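Local atomic coordinates of periplasmic binding protein/LacI transcriptional regulator (Shewanella sp. ANA-3, PDB entry 5OCP), a protein that binds L-arabinofuranose, in both its alpha and beta forms, as the periplasmic component of an arabinose ABC transporter. Residues A129-T134 against V191-D196; E197-A202 against P226-A231; I219-G224 against N238-L243. All blocks are in the same frame, centred on the assembly; numbering follows the deposited sequence.

Contact 1 of 3, residues A129-T134 against V191-D196; sequences AELQGT and VWSHND. With AHR (alpha-L-arabinofuranose), chain I; FUB (beta-L-arabinofuranose), chain J.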
# COMPACT_ATOMS: atom_id res chain seq x y z
N ALA A 129 10.10 11.00 13.09
CA ALA A 129 9.04 10.20 13.72
C ALA A 129 8.44 9.28 12.67
O ALA A 129 8.00 9.81 11.58
CB ALA A 129 7.96 11.09 14.26
N GLU A 130 8.37 8.00 12.99
CA GLU A 130 7.83 6.99 12.08
C GLU A 130 6.44 6.56 12.46
O GLU A 130 6.21 6.05 13.60
CB GLU A 130 8.77 5.77 12.08
CG GLU A 130 8.31 4.64 11.17
CD GLU A 130 9.24 3.44 11.22
OE1 GLU A 130 9.96 3.31 12.22
OE2 GLU A 130 9.23 2.59 10.29
N LEU A 131 5.49 6.67 11.51
CA LEU A 131 4.16 6.10 11.66
C LEU A 131 4.13 4.82 10.87
O LEU A 131 4.13 4.82 9.63
CB LEU A 131 3.06 7.04 11.17
CG LEU A 131 2.95 8.35 11.88
CD1 LEU A 131 1.99 9.32 11.20
CD2 LEU A 131 2.49 8.03 13.29
N GLN A 132 4.14 3.68 11.58
CA GLN A 132 4.17 2.40 10.93
C GLN A 132 2.80 1.91 10.46
O GLN A 132 1.78 2.19 11.00
CB GLN A 132 4.79 1.36 11.87
CG GLN A 132 6.12 1.73 12.51
CD GLN A 132 6.38 0.84 13.74
OE1 GLN A 132 5.82 1.03 14.81
NE2 GLN A 132 7.20 -0.09 13.58
N GLY A 133 2.82 1.06 9.42
CA GLY A 133 1.65 0.38 8.98
C GLY A 133 1.28 -0.76 9.94
O GLY A 133 1.87 -0.93 10.99
N THR A 134 0.36 -1.58 9.48
CA THR A 134 -0.17 -2.71 10.32
C THR A 134 0.87 -3.76 10.53
O THR A 134 1.69 -4.08 9.65
CB THR A 134 -1.44 -3.28 9.73
OG1 THR A 134 -1.20 -3.75 8.44
CG2 THR A 134 -2.44 -2.29 9.55
N VAL A 191 8.20 13.60 9.61
CA VAL A 191 7.38 12.41 9.80
C VAL A 191 7.54 11.51 8.55
O VAL A 191 7.43 12.00 7.42
CB VAL A 191 5.90 12.76 9.98
CG1 VAL A 191 4.98 11.51 9.99
CG2 VAL A 191 5.75 13.56 11.25
N TRP A 192 7.91 10.27 8.79
CA TRP A 192 7.97 9.18 7.80
C TRP A 192 6.76 8.34 8.09
O TRP A 192 6.67 7.62 9.12
CB TRP A 192 9.29 8.44 8.01
CG TRP A 192 9.41 7.01 7.52
CD1 TRP A 192 10.08 6.04 8.15
CD2 TRP A 192 8.93 6.42 6.28
NE1 TRP A 192 10.02 4.88 7.45
CE2 TRP A 192 9.34 5.08 6.29
CE3 TRP A 192 8.20 6.89 5.17
CZ2 TRP A 192 9.03 4.19 5.25
CZ3 TRP A 192 7.90 6.00 4.13
CH2 TRP A 192 8.33 4.67 4.19
N SER A 193 5.80 8.38 7.16
CA SER A 193 4.60 7.64 7.29
C SER A 193 4.52 6.50 6.27
O SER A 193 4.73 6.75 5.07
CB SER A 193 3.40 8.55 7.09
OG SER A 193 2.22 7.78 7.16
N HIS A 194 4.21 5.28 6.73
CA HIS A 194 4.18 4.19 5.78
C HIS A 194 3.07 4.33 4.74
O HIS A 194 3.15 3.65 3.72
CB HIS A 194 4.10 2.84 6.48
CG HIS A 194 5.33 2.49 7.27
ND1 HIS A 194 5.45 1.25 7.86
CD2 HIS A 194 6.42 3.19 7.63
CE1 HIS A 194 6.60 1.19 8.52
NE2 HIS A 194 7.27 2.31 8.31
N ASN A 195 2.05 5.16 4.94
CA ASN A 195 1.11 5.45 3.91
C ASN A 195 0.56 6.85 3.98
O ASN A 195 0.65 7.55 5.01
CB ASN A 195 -0.02 4.43 3.76
CG ASN A 195 -1.13 4.56 4.78
OD1 ASN A 195 -0.96 5.20 5.85
ND2 ASN A 195 -2.28 3.92 4.49
N ASP A 196 0.03 7.29 2.84
CA ASP A 196 -0.47 8.67 2.78
C ASP A 196 -1.63 8.89 3.73
O ASP A 196 -1.75 10.02 4.26
CB ASP A 196 -0.94 9.02 1.35
CG ASP A 196 0.17 9.13 0.30
OD1 ASP A 196 1.38 9.15 0.64
OD2 ASP A 196 -0.20 9.21 -0.89
O5 AHR I . -0.28 -2.95 0.80
C5 AHR I . -0.33 -1.62 0.37
C4 AHR I . -0.61 -0.69 1.53
O4 AHR I . -1.76 -1.08 2.24
C3 AHR I . -0.80 0.76 1.07
O3 AHR I . 0.45 1.36 0.95
C2 AHR I . -1.69 1.27 2.19
O2 AHR I . -2.44 2.42 1.91
C1 AHR I . -2.61 0.07 2.33
O1 AHR I . -3.19 0.10 3.54
O5 FUB J . -0.28 -2.94 0.80
C5 FUB J . -0.34 -1.62 0.37
C4 FUB J . -0.62 -0.69 1.54
O4 FUB J . -1.76 -1.08 2.26
C3 FUB J . -0.82 0.76 1.08
O3 FUB J . 0.44 1.36 0.95
C2 FUB J . -1.66 1.30 2.24
O2 FUB J . -2.43 2.43 1.92
C1 FUB J . -2.44 0.09 2.74
O1 FUB J . -3.64 0.11 2.12
O HOH W 1 11.64 2.94 8.83
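Glu130 and Trp192 lie side by side on neighbouring parallel strands of the mixed sheet in one lobe of this periplasmic binding protein. Their side chains point the same way, and the carboxylate and indole planes are only 17° apart. Glu130 CG is anti to the backbone N (chi1 180°) and the chain runs on extended. This lays CG alongside the indole, with Trp192 CD1 3.8 Å from Glu130 CG. The carboxylate then reaches His194, whose ring is turned 59° from it. His194 NE2 donates to Glu130 OE2 over 2.8 Å, a bent bond on the anti lone pair of that oxygen. A water in the plane of the indole joins the same OE2 to Trp192 NE1. The other carboxylate oxygen, OE1, bonds to Ser162, so both ends of this buried group have partners. Gln132 CA also sits over one face of the His194 ring, a CH-pi contact 3.6 Å from its centroid. The face of Trp192 meets His194 CD2.

On the other side of the sheet, Leu131 CD1 packs against Val191 CG1 at 3.9 Å, under helix 169-183. The backbones are joined by Trp192 N to Ala129 O, Leu131 N to Trp192 O and His194 N to Leu131 O. The strand 191-193 ends at the sugar pocket. Asn195 caps the following helix through OD1, which accepts from Met198 N. Asn195 ND2 donates almost straight to O2 of either arabinofuranose anomer at 3.0 Å.

Contact 2 of 3, residues E197-A202 against P226-A231; sequences EMALGA and PDYFKA
Leu200 reaches from helix 196-208 over to helix 226-234 and overlaps Tyr228, Ala231 and Asp227 there. Both helices pack on the same side of the mixed sheet in this alpha/beta lobe of the periplasmic binding protein fold. Their short segments run in roughly the same direction, 39° apart, with axes 10.3 Å from each other at closest approach. No hydrogen bond crosses between them.

The two methyls of Leu200 divide the work. Leu200 CD2 touches Ala231 CB at 3.8 Å and also meets the Tyr228 ring, 4.1 Å from Tyr228 CD2, at an oblique approach. Leu200 CD1 goes to the other partner, 4.1 Å from Asp227 CB. The Leu200 and Asp227 side chains cross at about a right angle. Of the Asp227 side chain, CB does the touching. Its carboxylate has a long, weak ion pair with Arg169, which also makes a weak one with Glu197.

Tyr228 fills the space nearer the sheet. Its CG is anti to the backbone N (chi1 -165°), which brings the end of the ring up to Ala199. The ring touches Ser221 and Ile219 of strand 218-221. Its hydroxyl makes a weak hydrogen bond with Ala239 O, so the buried ring has a polar tie at its far end. Ala199 also rests on Ser193 and Ser221, so this small residue sits between two strands and the second helix.

The contact joins two helices that flank strand 218-221 in the chain, and the side chain of Ala199 is about 10 Å from the bound sugar. At the sheet end, Ala199 CB lies in the plane of the Tyr228 ring, at its edge, 3.8 Å from CE2.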
# COMPACT_ATOMS: atom_id res chain seq x y z
N GLU A 197 -2.46 7.88 3.98
CA GLU A 197 -3.61 7.99 4.88
C GLU A 197 -3.19 8.44 6.28
O GLU A 197 -3.74 9.42 6.81
CB GLU A 197 -4.35 6.66 4.90
CG GLU A 197 -5.75 6.72 5.43
CD GLU A 197 -6.78 7.34 4.49
OE1 GLU A 197 -6.75 7.25 3.24
OE2 GLU A 197 -7.76 7.84 5.10
N MET A 198 -2.18 7.79 6.89
CA MET A 198 -1.73 8.13 8.22
C MET A 198 -1.09 9.53 8.15
O MET A 198 -1.16 10.30 9.12
CB MET A 198 -0.71 7.16 8.79
CG MET A 198 -1.26 5.77 9.05
SD MET A 198 -0.08 4.61 9.73
CE MET A 198 1.13 4.58 8.42
N ALA A 199 -0.42 9.83 7.03
CA ALA A 199 0.30 11.10 6.88
C ALA A 199 -0.70 12.26 6.93
O ALA A 199 -0.40 13.29 7.59
CB ALA A 199 1.01 11.11 5.61
N LEU A 200 -1.85 12.08 6.32
CA LEU A 200 -2.83 13.12 6.31
C LEU A 200 -3.42 13.32 7.66
O LEU A 200 -3.82 14.51 8.03
CB LEU A 200 -3.86 12.89 5.26
CG LEU A 200 -3.27 12.97 3.83
CD1 LEU A 200 -4.24 12.45 2.79
CD2 LEU A 200 -2.76 14.32 3.42
N GLY A 201 -3.57 12.27 8.42
CA GLY A 201 -3.94 12.44 9.86
C GLY A 201 -2.89 13.18 10.62
O GLY A 201 -3.20 14.05 11.48
N ALA A 202 -1.61 12.85 10.40
CA ALA A 202 -0.52 13.54 11.06
C ALA A 202 -0.55 15.06 10.79
O ALA A 202 -0.22 15.86 11.69
CB ALA A 202 0.86 12.96 10.72
N PRO A 226 -4.71 10.91 -4.60
CA PRO A 226 -5.00 12.29 -5.03
C PRO A 226 -5.08 13.30 -3.91
O PRO A 226 -4.54 14.39 -4.10
CB PRO A 226 -6.36 12.13 -5.71
CG PRO A 226 -6.26 10.78 -6.36
CD PRO A 226 -5.61 9.95 -5.27
N ASP A 227 -5.67 12.94 -2.80
CA ASP A 227 -5.74 13.82 -1.63
C ASP A 227 -4.34 14.21 -1.14
O ASP A 227 -4.13 15.32 -0.58
CB ASP A 227 -6.49 13.26 -0.48
CG ASP A 227 -8.00 13.34 -0.67
OD1 ASP A 227 -8.45 13.93 -1.69
OD2 ASP A 227 -8.67 12.84 0.23
N TYR A 228 -3.38 13.30 -1.30
CA TYR A 228 -2.00 13.68 -0.91
C TYR A 228 -1.32 14.65 -1.90
O TYR A 228 -0.54 15.57 -1.52
CB TYR A 228 -1.15 12.42 -0.68
CG TYR A 228 0.14 12.65 0.04
CD1 TYR A 228 1.31 13.03 -0.61
CD2 TYR A 228 0.23 12.41 1.44
CE1 TYR A 228 2.52 13.22 0.06
CE2 TYR A 228 1.43 12.58 2.11
CZ TYR A 228 2.57 12.91 1.45
OH TYR A 228 3.75 13.10 2.11
N PHE A 229 -1.57 14.46 -3.20
CA PHE A 229 -1.10 15.35 -4.22
C PHE A 229 -1.74 16.74 -3.99
O PHE A 229 -1.04 17.74 -4.09
CB PHE A 229 -1.46 14.87 -5.63
CG PHE A 229 -0.45 13.90 -6.17
CD1 PHE A 229 0.69 14.36 -6.84
CD2 PHE A 229 -0.66 12.53 -6.04
CE1 PHE A 229 1.66 13.50 -7.29
CE2 PHE A 229 0.29 11.65 -6.53
CZ PHE A 229 1.47 12.11 -7.10
N LYS A 230 -2.99 16.72 -3.59
CA LYS A 230 -3.67 18.00 -3.21
C LYS A 230 -2.97 18.71 -2.02
O LYS A 230 -2.57 19.88 -2.11
CB LYS A 230 -5.10 17.80 -2.91
CG LYS A 230 -5.79 19.12 -2.55
CD LYS A 230 -7.32 19.03 -2.62
CE LYS A 230 -7.97 20.39 -2.28
NZ LYS A 230 -7.36 21.51 -3.07
N ALA A 231 -2.71 17.95 -0.97
CA ALA A 231 -1.91 18.40 0.15
C ALA A 231 -0.52 18.91 -0.20
O ALA A 231 -0.00 19.88 0.40
CB ALA A 231 -1.87 17.27 1.20

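Contact 3 of 3, residues I219-G224 against N238-L243; sequences IVSVDG and NATVEL. With AHR (alpha-L-arabinofuranose), chain I; FUB (beta-L-arabinofuranose), chain J.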
# COMPACT_ATOMS: atom_id res chain seq x y z
N ILE A 219 6.90 16.03 5.74
CA ILE A 219 6.06 14.84 5.78
C ILE A 219 6.36 14.07 4.47
O ILE A 219 6.19 14.61 3.40
CB ILE A 219 4.59 15.22 5.89
CG1 ILE A 219 4.39 15.96 7.23
CG2 ILE A 219 3.75 13.95 5.81
CD1 ILE A 219 3.00 16.40 7.50
N VAL A 220 6.84 12.84 4.66
CA VAL A 220 7.15 11.93 3.54
C VAL A 220 6.41 10.62 3.72
O VAL A 220 6.20 10.16 4.83
CB VAL A 220 8.61 11.77 3.36
CG1 VAL A 220 9.31 13.09 3.18
CG2 VAL A 220 9.25 10.96 4.49
N SER A 221 6.03 9.97 2.62
CA SER A 221 5.05 8.91 2.70
C SER A 221 5.09 8.03 1.44
O SER A 221 5.95 8.24 0.54
CB SER A 221 3.68 9.62 2.80
OG SER A 221 2.64 8.73 3.06
N VAL A 222 4.17 7.09 1.41
CA VAL A 222 3.92 6.22 0.22
C VAL A 222 2.45 6.12 -0.08
O VAL A 222 1.63 5.95 0.82
CB VAL A 222 4.51 4.80 0.44
CG1 VAL A 222 4.30 3.94 -0.82
CG2 VAL A 222 5.97 4.87 0.71
N ASP A 223 2.13 6.21 -1.39
CA ASP A 223 0.89 5.75 -2.06
C ASP A 223 0.62 6.64 -3.30
O ASP A 223 0.20 6.14 -4.35
CB ASP A 223 -0.36 5.64 -1.21
CG ASP A 223 -0.42 4.39 -0.34
OD1 ASP A 223 0.41 3.43 -0.50
OD2 ASP A 223 -1.28 4.33 0.59
N GLY A 224 0.78 7.96 -3.15
CA GLY A 224 0.47 8.85 -4.20
C GLY A 224 -1.02 9.00 -4.45
O GLY A 224 -1.48 9.04 -5.63
N ASN A 238 5.22 16.88 1.86
CA ASN A 238 6.37 17.13 1.00
C ASN A 238 6.58 16.17 -0.13
O ASN A 238 6.87 16.62 -1.22
CB ASN A 238 7.58 17.21 1.80
CG ASN A 238 7.49 18.35 2.82
OD1 ASN A 238 7.00 18.16 3.93
ND2 ASN A 238 7.88 19.57 2.39
N ALA A 239 6.47 14.87 0.14
CA ALA A 239 6.91 13.81 -0.86
C ALA A 239 6.19 12.53 -0.63
O ALA A 239 5.83 12.19 0.50
CB ALA A 239 8.41 13.57 -0.88
N THR A 240 5.89 11.80 -1.73
CA THR A 240 5.35 10.47 -1.63
C THR A 240 5.84 9.64 -2.79
O THR A 240 6.25 10.19 -3.81
CB THR A 240 3.82 10.49 -1.57
OG1 THR A 240 3.29 9.19 -1.31
CG2 THR A 240 3.21 10.98 -2.89
N VAL A 241 5.84 8.34 -2.64
CA VAL A 241 6.13 7.43 -3.74
C VAL A 241 4.84 6.90 -4.25
O VAL A 241 3.93 6.42 -3.52
CB VAL A 241 7.03 6.25 -3.27
CG1 VAL A 241 7.22 5.23 -4.40
CG2 VAL A 241 8.30 6.78 -2.65
N GLU A 242 4.64 6.95 -5.55
CA GLU A 242 3.41 6.47 -6.14
C GLU A 242 3.30 4.98 -6.10
O GLU A 242 4.27 4.31 -6.41
CB GLU A 242 3.37 6.93 -7.63
CG GLU A 242 2.12 6.55 -8.33
CD GLU A 242 1.98 7.12 -9.76
OE1 GLU A 242 0.86 7.17 -10.18
OE2 GLU A 242 2.93 7.54 -10.43
N LEU A 243 2.15 4.47 -5.73
CA LEU A 243 1.85 3.04 -5.67
C LEU A 243 0.68 2.82 -6.63
O LEU A 243 -0.44 3.26 -6.37
CB LEU A 243 1.45 2.59 -4.31
CG LEU A 243 1.11 1.11 -4.09
CD1 LEU A 243 2.33 0.29 -4.42
CD2 LEU A 243 0.59 0.82 -2.68
O5 AHR I . -0.28 -2.95 0.80
C5 AHR I . -0.33 -1.62 0.37
C4 AHR I . -0.61 -0.69 1.53
O4 AHR I . -1.76 -1.08 2.24
C3 AHR I . -0.80 0.76 1.07
O3 AHR I . 0.45 1.36 0.95
C2 AHR I . -1.69 1.27 2.19
O2 AHR I . -2.44 2.42 1.91
C1 AHR I . -2.61 0.07 2.33
O1 AHR I . -3.19 0.10 3.54
O5 FUB J . -0.28 -2.94 0.80
C5 FUB J . -0.34 -1.62 0.37
C4 FUB J . -0.62 -0.69 1.54
O4 FUB J . -1.76 -1.08 2.26
C3 FUB J . -0.82 0.76 1.08
O3 FUB J . 0.44 1.36 0.95
C2 FUB J . -1.66 1.30 2.24
O2 FUB J . -2.43 2.43 1.92
C1 FUB J . -2.44 0.09 2.74
O1 FUB J . -3.64 0.11 2.12
O HOH W 2 -1.85 5.76 -6.28
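Asn238 CG lies anti to its carbonyl carbon (chi1 -60°), and this brings OD1 across to the backbone of Ile219. At the other end, Asp223 CG is also anti to its carbonyl carbon (chi1 -79°), which sets the carboxylate at the sugar. Between them run the two parallel strands of a beta-alpha-beta unit, 218-221 and 239-242, joined through helix 226-234.

Asn238 OD1 accepts from Ile219 N at 2.8 Å, while Asn238 N donates back to Ile219 O. Ile219 O also takes Ala239 N, and both donors lie in the carbonyl plane. The ND2 of Asn238 bonds to Gly214 O. With OD1 and ND2 gone, an alanine here is likely to leave Ile219 N and Gly214 O without these mates and the strand start less firmly fixed.

Further along, Asp223 N donates to Val241 O at 2.8 Å. Leu243 N donates to Asp223 O at 2.9 Å, from well above the carbonyl plane. A water also bonds to Asp223 O and Leu243 O. On the face carrying Val220 and Val222, Val222 CG1 lies 4.3 Å from Val241 CB. On the opposite face, Thr240 OG1 has its main partner in Asp196, which also takes Ser221 OG. The same OG1 has a weak bond from Gly224 N. Gly224 has positive phi and lies close over Glu242, where a CB would be tight against Glu242 CA.

The turn presents Asp223 to the pocket. Asp223 OD1 is 2.5 Å from O3 of either anomer, and Asp223 OD2 is 2.6 Å from O2. Leu243, also of the pocket, lies beside this carboxylate, with Leu243 CD2 3.4 Å from Asp223 OD1.

How the contacts relate
All three contacts belong to one lobe and its mixed sheet. Contacts 1 and 3 have centres 10 Å apart. Strand 190-193 of contact 1 and strand 218-221 of contact 3 are neighbours in the sheet. Both contacts end at the sugar: contact 1 supplies Asn195, contact 3 supplies Asp223 and Leu243. Asp196 ties them, since its OD1 lies 2.7 Å from Thr240 OG1 and 2.8 Å from Ser221 OG. Contact 2 lies to one side of the sheet, 12 Å from contact 1 and 9 Å from contact 3 between centres. Its Tyr228 CE1 packs 3.4 Å from Thr240 CB of contact 3. Its Met198 CE packs 3.2 Å from Leu131 O of contact 1.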